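Local coordinates for protein WA352 (Oryza sativa subsp. indica, PDB 5ZT3) that is a mitochondrial protein linked to cytoplasmic male sterility in rice, probably through its interactions with other proteins, this chain being most of its C-terminal part, at residues Q30-R35 with E60-I65; R34-T39 with I53-L58; E64-M69 with R84-P89; A70-S75 with R111-A116. All coordinates share one frame; numbering follows the deposited sequence.

Contact 1. Residues Q30-R35 with E60-I65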
loop_
_atom_site.group_PDB
_atom_site.type_symbol
_atom_site.label_atom_id
_atom_site.label_comp_id
_atom_site.label_asym_id
_atom_site.label_seq_id
_atom_site.Cartn_x
_atom_site.Cartn_y
_atom_site.Cartn_z
ATOM N N GLN A 30 -0.645 -10.969 -3.507
ATOM C CA GLN A 30 -0.074 -12.134 -2.839
ATOM C C GLN A 30 0.937 -11.734 -1.772
ATOM O O GLN A 30 0.966 -12.331 -0.685
ATOM C CB GLN A 30 0.558 -13.072 -3.862
ATOM C CG GLN A 30 -0.446 -13.944 -4.590
ATOM C CD GLN A 30 0.206 -14.820 -5.641
ATOM O OE1 GLN A 30 1.296 -14.516 -6.130
ATOM N NE2 GLN A 30 -0.452 -15.918 -5.984
ATOM N N SER A 31 1.768 -10.723 -2.039
ATOM C CA SER A 31 2.758 -10.348 -1.037
ATOM C C SER A 31 2.096 -9.716 0.181
ATOM O O SER A 31 2.529 -9.950 1.316
ATOM C CB SER A 31 3.855 -9.460 -1.637
ATOM O OG SER A 31 3.401 -8.139 -1.868
ATOM N N ILE A 32 1.022 -8.949 -0.026
ATOM C CA ILE A 32 0.279 -8.401 1.107
ATOM C C ILE A 32 -0.397 -9.519 1.886
ATOM O O ILE A 32 -0.401 -9.516 3.123
ATOM C CB ILE A 32 -0.725 -7.339 0.628
ATOM C CG1 ILE A 32 0.021 -6.146 0.040
ATOM C CG2 ILE A 32 -1.663 -6.916 1.758
ATOM C CD1 ILE A 32 -0.870 -5.210 -0.765
ATOM N N GLN A 33 -0.971 -10.488 1.175
ATOM C CA GLN A 33 -1.605 -11.611 1.859
ATOM C C GLN A 33 -0.606 -12.356 2.734
ATOM O O GLN A 33 -0.916 -12.714 3.876
ATOM C CB GLN A 33 -2.217 -12.556 0.834
ATOM C CG GLN A 33 -2.937 -13.732 1.448
ATOM C CD GLN A 33 -3.555 -14.624 0.406
ATOM O OE1 GLN A 33 -3.238 -14.531 -0.778
ATOM N NE2 GLN A 33 -4.451 -15.494 0.837
ATOM N N ARG A 34 0.605 -12.570 2.223
ATOM C CA ARG A 34 1.651 -13.214 3.009
ATOM C C ARG A 34 1.972 -12.415 4.267
ATOM O O ARG A 34 2.141 -12.987 5.353
ATOM C CB ARG A 34 2.889 -13.388 2.125
ATOM C CG ARG A 34 4.082 -14.071 2.764
ATOM C CD ARG A 34 5.040 -14.578 1.680
ATOM N NE ARG A 34 5.709 -13.501 0.946
ATOM C CZ ARG A 34 5.384 -13.104 -0.283
ATOM N NH1 ARG A 34 4.388 -13.689 -0.936
ATOM N NH2 ARG A 34 6.059 -12.115 -0.862
ATOM N N ARG A 35 2.045 -11.087 4.153
ATOM C CA ARG A 35 2.302 -10.271 5.336
ATOM C C ARG A 35 1.146 -10.347 6.329
ATOM O O ARG A 35 1.374 -10.444 7.541
ATOM C CB ARG A 35 2.646 -8.825 4.954
ATOM C CG ARG A 35 4.020 -8.691 4.321
ATOM C CD ARG A 35 4.264 -7.296 3.767
ATOM N NE ARG A 35 4.564 -7.395 2.351
ATOM C CZ ARG A 35 3.945 -6.683 1.423
ATOM N NH1 ARG A 35 3.010 -5.814 1.782
ATOM N NH2 ARG A 35 4.259 -6.833 0.144
ATOM N N GLU A 60 -5.676 -2.512 -3.814
ATOM C CA GLU A 60 -6.346 -1.573 -4.704
ATOM C C GLU A 60 -6.181 -0.143 -4.206
ATOM O O GLU A 60 -5.929 0.776 -4.997
ATOM C CB GLU A 60 -7.826 -1.938 -4.832
ATOM C CG GLU A 60 -8.614 -0.980 -5.714
ATOM C CD GLU A 60 -9.852 -1.621 -6.308
ATOM O OE1 GLU A 60 -10.419 -2.528 -5.662
ATOM O OE2 GLU A 60 -10.258 -1.215 -7.421
ATOM N N LEU A 61 -6.299 0.065 -2.895
ATOM C CA LEU A 61 -6.124 1.403 -2.338
ATOM C C LEU A 61 -4.675 1.866 -2.431
ATOM O O LEU A 61 -4.401 3.026 -2.771
ATOM C CB LEU A 61 -6.577 1.423 -0.880
ATOM C CG LEU A 61 -7.962 1.983 -0.592
ATOM C CD1 LEU A 61 -8.196 1.932 0.875
ATOM C CD2 LEU A 61 -8.079 3.399 -1.087
ATOM N N LYS A 62 -3.729 0.985 -2.101
ATOM C CA LYS A 62 -2.324 1.355 -2.210
ATOM C C LYS A 62 -1.984 1.788 -3.625
ATOM O O LYS A 62 -1.258 2.767 -3.821
ATOM C CB LYS A 62 -1.438 0.179 -1.839
ATOM C CG LYS A 62 -1.386 -0.148 -0.381
ATOM C CD LYS A 62 -0.277 -1.166 -0.174
ATOM C CE LYS A 62 -0.358 -1.773 1.184
ATOM N NZ LYS A 62 0.841 -2.609 1.429
ATOM N N VAL A 63 -2.500 1.075 -4.624
ATOM C CA VAL A 63 -2.204 1.423 -6.010
ATOM C C VAL A 63 -2.731 2.812 -6.340
ATOM O O VAL A 63 -2.050 3.603 -6.997
ATOM C CB VAL A 63 -2.726 0.345 -6.974
ATOM C CG1 VAL A 63 -2.599 0.801 -8.423
ATOM C CG2 VAL A 63 -1.963 -0.950 -6.768
ATOM N N GLU A 64 -3.928 3.149 -5.856
ATOM C CA GLU A 64 -4.447 4.484 -6.120
ATOM C C GLU A 64 -3.553 5.552 -5.502
ATOM O O GLU A 64 -3.277 6.583 -6.128
ATOM C CB GLU A 64 -5.882 4.610 -5.618
ATOM C CG GLU A 64 -6.879 3.794 -6.437
ATOM C CD GLU A 64 -6.700 3.998 -7.937
ATOM O OE1 GLU A 64 -6.638 5.172 -8.366
ATOM O OE2 GLU A 64 -6.600 2.988 -8.668
ATOM N N ILE A 65 -3.079 5.320 -4.282
ATOM C CA ILE A 65 -2.192 6.279 -3.627
ATOM C C ILE A 65 -0.864 6.375 -4.368
ATOM O O ILE A 65 -0.341 7.472 -4.603
ATOM C CB ILE A 65 -1.984 5.898 -2.150
ATOM C CG1 ILE A 65 -3.273 6.065 -1.356
ATOM C CG2 ILE A 65 -0.863 6.715 -1.523
ATOM C CD1 ILE A 65 -3.239 5.369 -0.001
#
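I32 and K62 mark the closest approach of two helical backbones, with 10.6 Å between I32 CA and K62 CA. One turn belongs to the short helix 29-37, the other to the long helix 45-72, and no backbone atom bridges a gap of this width. Side chains do so instead. The tail of K62 runs out fully extended beyond CG and meets the ethyl arm of I32 tip to tip, K62 NZ standing 3.8 Å from I32 CD1 and K62 CE 4.0 Å from the same methyl. I32 CD1 thus lies against the end of the lysine, CE and NZ together, and NZ has its salt-bridge partners there too. R35 arrives from one helical turn further on. A bend at its third side-chain torsion (chi3 -122°) folds the guanidinium back along its own helix, where S31 O lies 3.3 Å above one face, near the rim. The flat group then presents an edge to the lysine, R35 NH1 lying 3.9 Å from K62 NZ and close to the guanidinium plane. Two acids probably offset the closeness of these cations: D27 and E95 each form salt bridges with both R35 and K62. Within this largely helical DUF8018 domain, the result is a largely buried charge cluster, its acids supplied by loops outside both segments and its bases by two packed helices.

Contact 2. Residues R34-T39 with I53-L58; sequences RRLLGT and IQAEDL
Q54 and L58, two of the three residues that receive L36, are joined by a regular helical hydrogen bond from L58 N to Q54 O of 3.0 Å. That i to i+4 link fixes the spacing of a largely aliphatic patch on helix 45-72, with A55 as its third member. Helix 29-37 meets the patch from its last turn mainly through one methyl, L36 CD1, with L36 CD2 also beside L58 CD1. It is a compact example of how one leucine can join two segments, for no hydrogen bond crosses between residues 34-39 and 53-58. With chi1 at -64°, L36 CG lies beside the backbone N, and the nearly straight second torsion (chi2 175°) carries CD1 outward to the neighbouring helix. There L36 CD1 rests 3.8 Å from Q54 CB and 3.8 Å from A55 N, close against the helical backbone itself. The small side chain of A55 permits this approach, its CB lying 4.2 Å from L36 CD1. L58 CD1 meets the same leucine methyl from the next turn, also at 4.2 Å. Q54 passes L36 at a slant, extended beyond CG, and its OE1 comes within 4.2 Å of L36 CD1 at the more exposed margin. Just beyond, helix 29-37 ends: G38 takes a positive phi of 64° as the chain turns away. The contact lies between helices 29-37 and 45-72, with I32 packing alongside; L58 carries it on to L98 and L101 of helix 98-111, while the loop residues T93 and E95 lie against L36.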
loop_
_atom_site.group_PDB
_atom_site.type_symbol
_atom_site.label_atom_id
_atom_site.label_comp_id
_atom_site.label_asym_id
_atom_site.label_seq_id
_atom_site.Cartn_x
_atom_site.Cartn_y
_atom_site.Cartn_z
ATOM N N ARG A 34 0.605 -12.570 2.223
ATOM C CA ARG A 34 1.651 -13.214 3.009
ATOM C C ARG A 34 1.972 -12.415 4.267
ATOM O O ARG A 34 2.141 -12.987 5.353
ATOM C CB ARG A 34 2.889 -13.388 2.125
ATOM C CG ARG A 34 4.082 -14.071 2.764
ATOM C CD ARG A 34 5.040 -14.578 1.680
ATOM N NE ARG A 34 5.709 -13.501 0.946
ATOM C CZ ARG A 34 5.384 -13.104 -0.283
ATOM N NH1 ARG A 34 4.388 -13.689 -0.936
ATOM N NH2 ARG A 34 6.059 -12.115 -0.862
ATOM N N ARG A 35 2.045 -11.087 4.153
ATOM C CA ARG A 35 2.302 -10.271 5.336
ATOM C C ARG A 35 1.146 -10.347 6.329
ATOM O O ARG A 35 1.374 -10.444 7.541
ATOM C CB ARG A 35 2.646 -8.825 4.954
ATOM C CG ARG A 35 4.020 -8.691 4.321
ATOM C CD ARG A 35 4.264 -7.296 3.767
ATOM N NE ARG A 35 4.564 -7.395 2.351
ATOM C CZ ARG A 35 3.945 -6.683 1.423
ATOM N NH1 ARG A 35 3.010 -5.814 1.782
ATOM N NH2 ARG A 35 4.259 -6.833 0.144
ATOM N N LEU A 36 -0.098 -10.328 5.842
ATOM C CA LEU A 36 -1.246 -10.444 6.740
ATOM C C LEU A 36 -1.248 -11.777 7.472
ATOM O O LEU A 36 -1.658 -11.852 8.636
ATOM C CB LEU A 36 -2.559 -10.256 5.977
ATOM C CG LEU A 36 -2.763 -8.879 5.359
ATOM C CD1 LEU A 36 -4.044 -8.851 4.539
ATOM C CD2 LEU A 36 -2.783 -7.825 6.458
ATOM N N LEU A 37 -0.804 -12.846 6.805
ATOM C CA LEU A 37 -0.755 -14.151 7.443
ATOM C C LEU A 37 0.320 -14.232 8.525
ATOM O O LEU A 37 0.202 -15.057 9.433
ATOM C CB LEU A 37 -0.575 -15.241 6.385
ATOM C CG LEU A 37 -1.807 -15.514 5.522
ATOM C CD1 LEU A 37 -1.450 -16.354 4.305
ATOM C CD2 LEU A 37 -2.891 -16.214 6.335
ATOM N N GLY A 38 1.357 -13.407 8.454
ATOM C CA GLY A 38 2.315 -13.324 9.549
ATOM C C GLY A 38 3.054 -14.630 9.761
ATOM O O GLY A 38 3.601 -15.227 8.825
ATOM N N THR A 39 3.059 -15.103 11.004
ATOM C CA THR A 39 3.723 -16.350 11.359
ATOM C C THR A 39 2.830 -17.572 11.163
ATOM O O THR A 39 3.238 -18.686 11.514
ATOM C CB THR A 39 4.218 -16.292 12.806
ATOM O OG1 THR A 39 3.096 -16.134 13.683
ATOM C CG2 THR A 39 5.158 -15.115 12.993
ATOM N N ILE A 53 -9.150 -11.599 0.835
ATOM C CA ILE A 53 -10.121 -10.519 0.704
ATOM C C ILE A 53 -9.534 -9.215 1.232
ATOM O O ILE A 53 -9.644 -8.154 0.600
ATOM C CB ILE A 53 -11.421 -10.900 1.438
ATOM C CG1 ILE A 53 -12.114 -12.053 0.712
ATOM C CG2 ILE A 53 -12.336 -9.696 1.570
ATOM C CD1 ILE A 53 -13.229 -12.689 1.514
ATOM N N GLN A 54 -8.884 -9.275 2.393
ATOM C CA GLN A 54 -8.285 -8.074 2.962
ATOM C C GLN A 54 -7.137 -7.568 2.098
ATOM O O GLN A 54 -6.973 -6.353 1.925
ATOM C CB GLN A 54 -7.815 -8.369 4.386
ATOM C CG GLN A 54 -8.968 -8.707 5.311
ATOM C CD GLN A 54 -8.537 -9.396 6.590
ATOM O OE1 GLN A 54 -7.440 -9.950 6.678
ATOM N NE2 GLN A 54 -9.414 -9.376 7.589
ATOM N N ALA A 55 -6.331 -8.482 1.552
ATOM C CA ALA A 55 -5.192 -8.069 0.731
ATOM C C ALA A 55 -5.646 -7.403 -0.555
ATOM O O ALA A 55 -5.029 -6.430 -0.997
ATOM C CB ALA A 55 -4.306 -9.269 0.415
ATOM N N GLU A 56 -6.725 -7.899 -1.166
ATOM C CA GLU A 56 -7.237 -7.271 -2.376
ATOM C C GLU A 56 -7.674 -5.844 -2.088
ATOM O O GLU A 56 -7.403 -4.928 -2.879
ATOM C CB GLU A 56 -8.411 -8.088 -2.920
ATOM C CG GLU A 56 -8.019 -9.378 -3.621
ATOM C CD GLU A 56 -9.225 -10.196 -4.030
ATOM O OE1 GLU A 56 -10.352 -9.806 -3.661
ATOM O OE2 GLU A 56 -9.051 -11.229 -4.712
ATOM N N ASP A 57 -8.336 -5.626 -0.948
ATOM C CA ASP A 57 -8.810 -4.284 -0.624
ATOM C C ASP A 57 -7.645 -3.344 -0.356
ATOM O O ASP A 57 -7.639 -2.194 -0.823
ATOM C CB ASP A 57 -9.732 -4.325 0.597
ATOM C CG ASP A 57 -11.101 -4.911 0.292
ATOM O OD1 ASP A 57 -11.411 -5.156 -0.893
ATOM O OD2 ASP A 57 -11.879 -5.115 1.253
ATOM N N LEU A 58 -6.644 -3.817 0.386
ATOM C CA LEU A 58 -5.479 -2.990 0.669
ATOM C C LEU A 58 -4.734 -2.651 -0.616
ATOM O O LEU A 58 -4.350 -1.497 -0.840
ATOM C CB LEU A 58 -4.551 -3.697 1.658
ATOM C CG LEU A 58 -5.019 -3.811 3.107
ATOM C CD1 LEU A 58 -4.086 -4.756 3.852
ATOM C CD2 LEU A 58 -5.079 -2.453 3.785
#

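Contact 3. Residues E64-M69 with R84-P89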
loop_
_atom_site.group_PDB
_atom_site.type_symbol
_atom_site.label_atom_id
_atom_site.label_comp_id
_atom_site.label_asym_id
_atom_site.label_seq_id
_atom_site.Cartn_x
_atom_site.Cartn_y
_atom_site.Cartn_z
ATOM N N GLU A 64 -3.928 3.149 -5.856
ATOM C CA GLU A 64 -4.447 4.484 -6.120
ATOM C C GLU A 64 -3.553 5.552 -5.502
ATOM O O GLU A 64 -3.277 6.583 -6.128
ATOM C CB GLU A 64 -5.882 4.610 -5.618
ATOM C CG GLU A 64 -6.879 3.794 -6.437
ATOM C CD GLU A 64 -6.700 3.998 -7.937
ATOM O OE1 GLU A 64 -6.638 5.172 -8.366
ATOM O OE2 GLU A 64 -6.600 2.988 -8.668
ATOM N N ILE A 65 -3.079 5.320 -4.282
ATOM C CA ILE A 65 -2.192 6.279 -3.627
ATOM C C ILE A 65 -0.864 6.375 -4.368
ATOM O O ILE A 65 -0.341 7.472 -4.603
ATOM C CB ILE A 65 -1.984 5.898 -2.150
ATOM C CG1 ILE A 65 -3.273 6.065 -1.356
ATOM C CG2 ILE A 65 -0.863 6.715 -1.523
ATOM C CD1 ILE A 65 -3.239 5.369 -0.001
ATOM N N ILE A 66 -0.295 5.223 -4.730
ATOM C CA ILE A 66 1.000 5.182 -5.397
ATOM C C ILE A 66 0.942 5.906 -6.734
ATOM O O ILE A 66 1.842 6.684 -7.072
ATOM C CB ILE A 66 1.464 3.721 -5.537
ATOM C CG1 ILE A 66 1.853 3.164 -4.167
ATOM C CG2 ILE A 66 2.608 3.596 -6.529
ATOM C CD1 ILE A 66 1.943 1.633 -4.143
ATOM N N ARG A 67 -0.114 5.664 -7.517
ATOM C CA ARG A 67 -0.228 6.326 -8.809
ATOM C C ARG A 67 -0.393 7.828 -8.636
ATOM O O ARG A 67 0.170 8.615 -9.405
ATOM C CB ARG A 67 -1.364 5.707 -9.622
ATOM C CG ARG A 67 -0.963 4.366 -10.239
ATOM C CD ARG A 67 -2.073 3.731 -11.071
ATOM N NE ARG A 67 -2.183 4.300 -12.412
ATOM C CZ ARG A 67 -1.234 4.254 -13.348
ATOM N NH1 ARG A 67 -1.444 4.818 -14.533
ATOM N NH2 ARG A 67 -0.076 3.643 -13.121
ATOM N N LYS A 68 -1.164 8.254 -7.635
ATOM C CA LYS A 68 -1.297 9.684 -7.358
ATOM C C LYS A 68 0.051 10.295 -6.991
ATOM O O LYS A 68 0.449 11.341 -7.528
ATOM C CB LYS A 68 -2.302 9.882 -6.225
ATOM C CG LYS A 68 -2.544 11.323 -5.824
ATOM C CD LYS A 68 -3.293 12.071 -6.913
ATOM C CE LYS A 68 -3.971 13.310 -6.356
ATOM N NZ LYS A 68 -4.756 14.040 -7.394
ATOM N N MET A 69 0.773 9.657 -6.066
ATOM C CA MET A 69 2.058 10.193 -5.633
ATOM C C MET A 69 3.095 10.168 -6.747
ATOM O O MET A 69 3.994 11.019 -6.764
ATOM C CB MET A 69 2.591 9.404 -4.433
ATOM C CG MET A 69 1.858 9.676 -3.119
ATOM S SD MET A 69 1.954 11.402 -2.596
ATOM C CE MET A 69 3.732 11.637 -2.453
ATOM N N ARG A 84 6.333 0.373 0.046
ATOM C CA ARG A 84 7.076 0.434 1.304
ATOM C C ARG A 84 6.800 1.724 2.056
ATOM O O ARG A 84 6.801 1.732 3.296
ATOM C CB ARG A 84 8.578 0.256 1.057
ATOM C CG ARG A 84 8.978 -1.093 0.443
ATOM C CD ARG A 84 8.871 -2.281 1.415
ATOM N NE ARG A 84 7.498 -2.534 1.845
ATOM C CZ ARG A 84 6.570 -3.143 1.109
ATOM N NH1 ARG A 84 6.859 -3.583 -0.110
ATOM N NH2 ARG A 84 5.345 -3.297 1.586
ATOM N N ALA A 85 6.524 2.810 1.339
ATOM C CA ALA A 85 6.217 4.068 1.998
ATOM C C ALA A 85 4.850 4.052 2.664
ATOM O O ALA A 85 4.544 4.974 3.426
ATOM C CB ALA A 85 6.320 5.228 1.003
ATOM N N LEU A 86 4.034 3.036 2.410
ATOM C CA LEU A 86 2.707 2.931 2.996
ATOM C C LEU A 86 2.647 1.927 4.149
ATOM O O LEU A 86 1.570 1.717 4.724
ATOM C CB LEU A 86 1.673 2.588 1.921
ATOM C CG LEU A 86 1.610 3.601 0.776
ATOM C CD1 LEU A 86 0.569 3.197 -0.252
ATOM C CD2 LEU A 86 1.325 5.002 1.287
ATOM N N ASP A 87 3.769 1.307 4.503
ATOM C CA ASP A 87 3.819 0.432 5.667
ATOM C C ASP A 87 3.546 1.232 6.943
ATOM O O ASP A 87 3.688 2.454 6.987
ATOM C CB ASP A 87 5.223 -0.162 5.812
ATOM C CG ASP A 87 5.585 -1.142 4.701
ATOM O OD1 ASP A 87 6.805 -1.361 4.491
ATOM O OD2 ASP A 87 4.674 -1.702 4.053
ATOM N N ASN A 88 3.192 0.518 8.011
ATOM C CA ASN A 88 3.008 1.145 9.319
ATOM C C ASN A 88 3.809 0.346 10.339
ATOM O O ASN A 88 3.471 -0.827 10.600
ATOM C CB ASN A 88 1.530 1.194 9.714
ATOM C CG ASN A 88 1.286 2.015 10.968
ATOM O OD1 ASN A 88 2.144 2.101 11.853
ATOM N ND2 ASN A 88 0.114 2.637 11.048
ATOM N N PRO A 89 4.839 0.934 10.958
ATOM C CA PRO A 89 5.676 0.180 11.906
ATOM C C PRO A 89 4.983 -0.164 13.203
ATOM O O PRO A 89 5.535 -0.956 13.980
ATOM C CB PRO A 89 6.863 1.122 12.173
ATOM C CG PRO A 89 6.775 2.196 11.164
ATOM C CD PRO A 89 5.349 2.294 10.728
#
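L86 belongs to the hydrophobic core of a small all-helical domain, where a loop between helix 78-81 and helix 98-111 inserts one leucine against I65 and I66 of helix 45-72. The branched end of L86 receives a methyl group: I65 CG2 lies 4.0 Å from L86 CD1 and 4.0 Å from L86 CD2, seated at the fork between them. I66 supplies a second surface through its ethyl arm, I66 CG1 standing 4.1 Å from L86 CD1. Although the CB of I66 does not aim directly at the loop, CG1 swings beside the backbone N (chi1 -71°) and meets the leucine obliquely. Because the same L86 is also touched by M104 of helix 98-111 and L121 of helix 116-124, this loop side chain works as a core residue of the helical assembly, shared by three of its helices. The loop around it is braced by a side-on, two-nitrogen salt bridge. R84 NE reaches D87 OD1 at 3.0 Å along an almost straight N-H line (172°), and R84 NH2 binds D87 OD2 at 3.0 Å, using the syn lone pair. Both oxygens lie near the guanidinium plane, so the paired bonds hold the two flat groups in a fixed mutual orientation. A backbone bond from D87 N to R84 O, 3.3 Å long, closes the same turn. R84 has a second acid partner in D27, through NH1.

Contact 4. Residues A70-S75 with R111-A116; sequences AGLHPS and RNEQSA
A first torsion of -63° sets L72 CG beside its backbone N; N112 CG likewise lies beside its backbone N (chi1 -68°), and the two side chains cross at about a right angle. The leucine fork meets both parts of the asparagine: L72 CD1 lies 4.1 Å from N112 CA, over the backbone, while L72 CD2 approaches N112 OD1 at 4.1 Å. This is van der Waals contact; the polar need of N112 OD1 is met by K68 NZ, one turn earlier on helix 45-72. E113 adds a looser edge, its OE1 4.5 Å from L72 CD2. The contact joins the last turn of helix 45-72 to the tight connection between helix 98-111 and helix 116-124, which N112 opens with a positive phi and S115 closes as the N-cap. S115 OG donates to N112 O at 2.8 Å, nearly in line with the carbonyl (C=O...donor angle 166°), and S115 N adds a longer bond of 3.3 Å to N112 O. The doubly gripped carbonyl holds the turn closed, while S115 OG caps F118 N of the following helix. F118, in turn, touches both L72 and E113 with its side chain.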
loop_
_atom_site.group_PDB
_atom_site.type_symbol
_atom_site.label_atom_id
_atom_site.label_comp_id
_atom_site.label_asym_id
_atom_site.label_seq_id
_atom_site.Cartn_x
_atom_site.Cartn_y
_atom_site.Cartn_z
ATOM N N ALA A 70 3.011 9.192 -7.656
ATOM C CA ALA A 70 4.005 9.096 -8.716
ATOM C C ALA A 70 4.034 10.376 -9.537
ATOM O O ALA A 70 5.111 10.860 -9.906
ATOM C CB ALA A 70 3.706 7.900 -9.612
ATOM N N GLY A 71 2.858 10.952 -9.799
ATOM C CA GLY A 71 2.757 12.209 -10.517
ATOM C C GLY A 71 3.037 13.426 -9.661
ATOM O O GLY A 71 3.668 14.375 -10.133
ATOM N N LEU A 72 2.566 13.433 -8.410
ATOM C CA LEU A 72 2.837 14.572 -7.535
ATOM C C LEU A 72 4.308 14.658 -7.141
ATOM O O LEU A 72 4.807 15.753 -6.852
ATOM C CB LEU A 72 1.997 14.475 -6.262
ATOM C CG LEU A 72 0.482 14.538 -6.427
ATOM C CD1 LEU A 72 -0.207 14.325 -5.082
ATOM C CD2 LEU A 72 0.055 15.864 -7.054
ATOM N N HIS A 73 5.014 13.530 -7.134
ATOM C CA HIS A 73 6.393 13.450 -6.658
ATOM C C HIS A 73 7.235 12.670 -7.667
ATOM O O HIS A 73 7.609 11.516 -7.426
ATOM C CB HIS A 73 6.412 12.794 -5.281
ATOM C CG HIS A 73 7.760 12.757 -4.644
ATOM N ND1 HIS A 73 8.172 11.699 -3.868
ATOM C CD2 HIS A 73 8.771 13.656 -4.627
ATOM C CE1 HIS A 73 9.386 11.935 -3.408
ATOM N NE2 HIS A 73 9.776 13.117 -3.857
ATOM N N PRO A 74 7.550 13.282 -8.818
ATOM C CA PRO A 74 8.288 12.540 -9.858
ATOM C C PRO A 74 9.657 12.062 -9.421
ATOM O O PRO A 74 10.149 11.063 -9.961
ATOM C CB PRO A 74 8.378 13.544 -11.020
ATOM C CG PRO A 74 7.215 14.455 -10.809
ATOM C CD PRO A 74 7.038 14.571 -9.308
ATOM N N SER A 75 10.281 12.732 -8.448
ATOM C CA SER A 75 11.588 12.327 -7.944
ATOM C C SER A 75 11.528 11.063 -7.095
ATOM O O SER A 75 12.560 10.408 -6.907
ATOM C CB SER A 75 12.190 13.465 -7.115
ATOM O OG SER A 75 12.551 14.553 -7.951
ATOM N N ARG A 111 -6.272 17.904 -1.543
ATOM C CA ARG A 111 -5.286 18.964 -1.381
ATOM C C ARG A 111 -3.992 18.760 -2.160
ATOM O O ARG A 111 -3.157 19.671 -2.180
ATOM C CB ARG A 111 -4.966 19.183 0.106
ATOM C CG ARG A 111 -6.134 19.768 0.893
ATOM C CD ARG A 111 -5.936 19.598 2.386
ATOM N NE ARG A 111 -7.176 19.817 3.127
ATOM C CZ ARG A 111 -7.897 18.841 3.669
ATOM N NH1 ARG A 111 -7.504 17.578 3.550
ATOM N NH2 ARG A 111 -9.013 19.124 4.326
ATOM N N ASN A 112 -3.792 17.601 -2.780
ATOM C CA ASN A 112 -2.664 17.360 -3.690
ATOM C C ASN A 112 -1.349 17.656 -2.977
ATOM O O ASN A 112 -1.141 17.155 -1.857
ATOM C CB ASN A 112 -2.906 18.107 -4.995
ATOM C CG ASN A 112 -4.050 17.520 -5.777
ATOM O OD1 ASN A 112 -3.911 16.473 -6.405
ATOM N ND2 ASN A 112 -5.192 18.194 -5.750
ATOM N N GLU A 113 -0.451 18.442 -3.566
ATOM C CA GLU A 113 0.859 18.684 -2.986
ATOM C C GLU A 113 0.816 19.640 -1.802
ATOM O O GLU A 113 1.865 19.897 -1.203
ATOM C CB GLU A 113 1.831 19.190 -4.056
ATOM C CG GLU A 113 1.703 20.667 -4.382
ATOM C CD GLU A 113 0.462 21.022 -5.200
ATOM O OE1 GLU A 113 -0.206 20.111 -5.750
ATOM O OE2 GLU A 113 0.165 22.235 -5.295
ATOM N N GLN A 114 -0.355 20.176 -1.454
ATOM C CA GLN A 114 -0.496 21.004 -0.265
ATOM C C GLN A 114 -0.993 20.224 0.945
ATOM O O GLN A 114 -1.375 20.834 1.947
ATOM C CB GLN A 114 -1.402 22.208 -0.544
ATOM C CG GLN A 114 -0.723 23.289 -1.380
ATOM C CD GLN A 114 -1.560 24.549 -1.496
ATOM O OE1 GLN A 114 -2.526 24.735 -0.757
ATOM N NE2 GLN A 114 -1.187 25.426 -2.426
ATOM N N SER A 115 -0.979 18.899 0.888
ATOM C CA SER A 115 -1.501 18.076 1.969
ATOM C C SER A 115 -0.380 17.597 2.885
ATOM O O SER A 115 0.770 17.442 2.467
ATOM C CB SER A 115 -2.242 16.865 1.402
ATOM O OG SER A 115 -1.359 16.043 0.661
ATOM N N ALA A 116 -0.739 17.338 4.144
ATOM C CA ALA A 116 0.203 16.696 5.053
ATOM C C ALA A 116 0.591 15.316 4.543
ATOM O O ALA A 116 1.749 14.904 4.681
ATOM C CB ALA A 116 -0.402 16.594 6.450
#

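Helix 45-72 runs through all four contacts, which follow it in order from contact 2 through contacts 1 and 3 to contact 4. Contacts 1 and 2 share helix 29-37, and their centres lie 8 Å apart; those of contacts 1 and 3 are 9 Å apart, with K62 packing on L86. From contact 3 to contact 4 is about 12 Å between centres, bridged by K68 and N112. Contacts 2 and 4, about 27 Å apart, occupy opposite sides of the chain's centre. Segments of contacts 3 and 4 alternate along the sequence, so later parts of the chain fold back onto one long helix, consistent with a single compact DUF8018 unit.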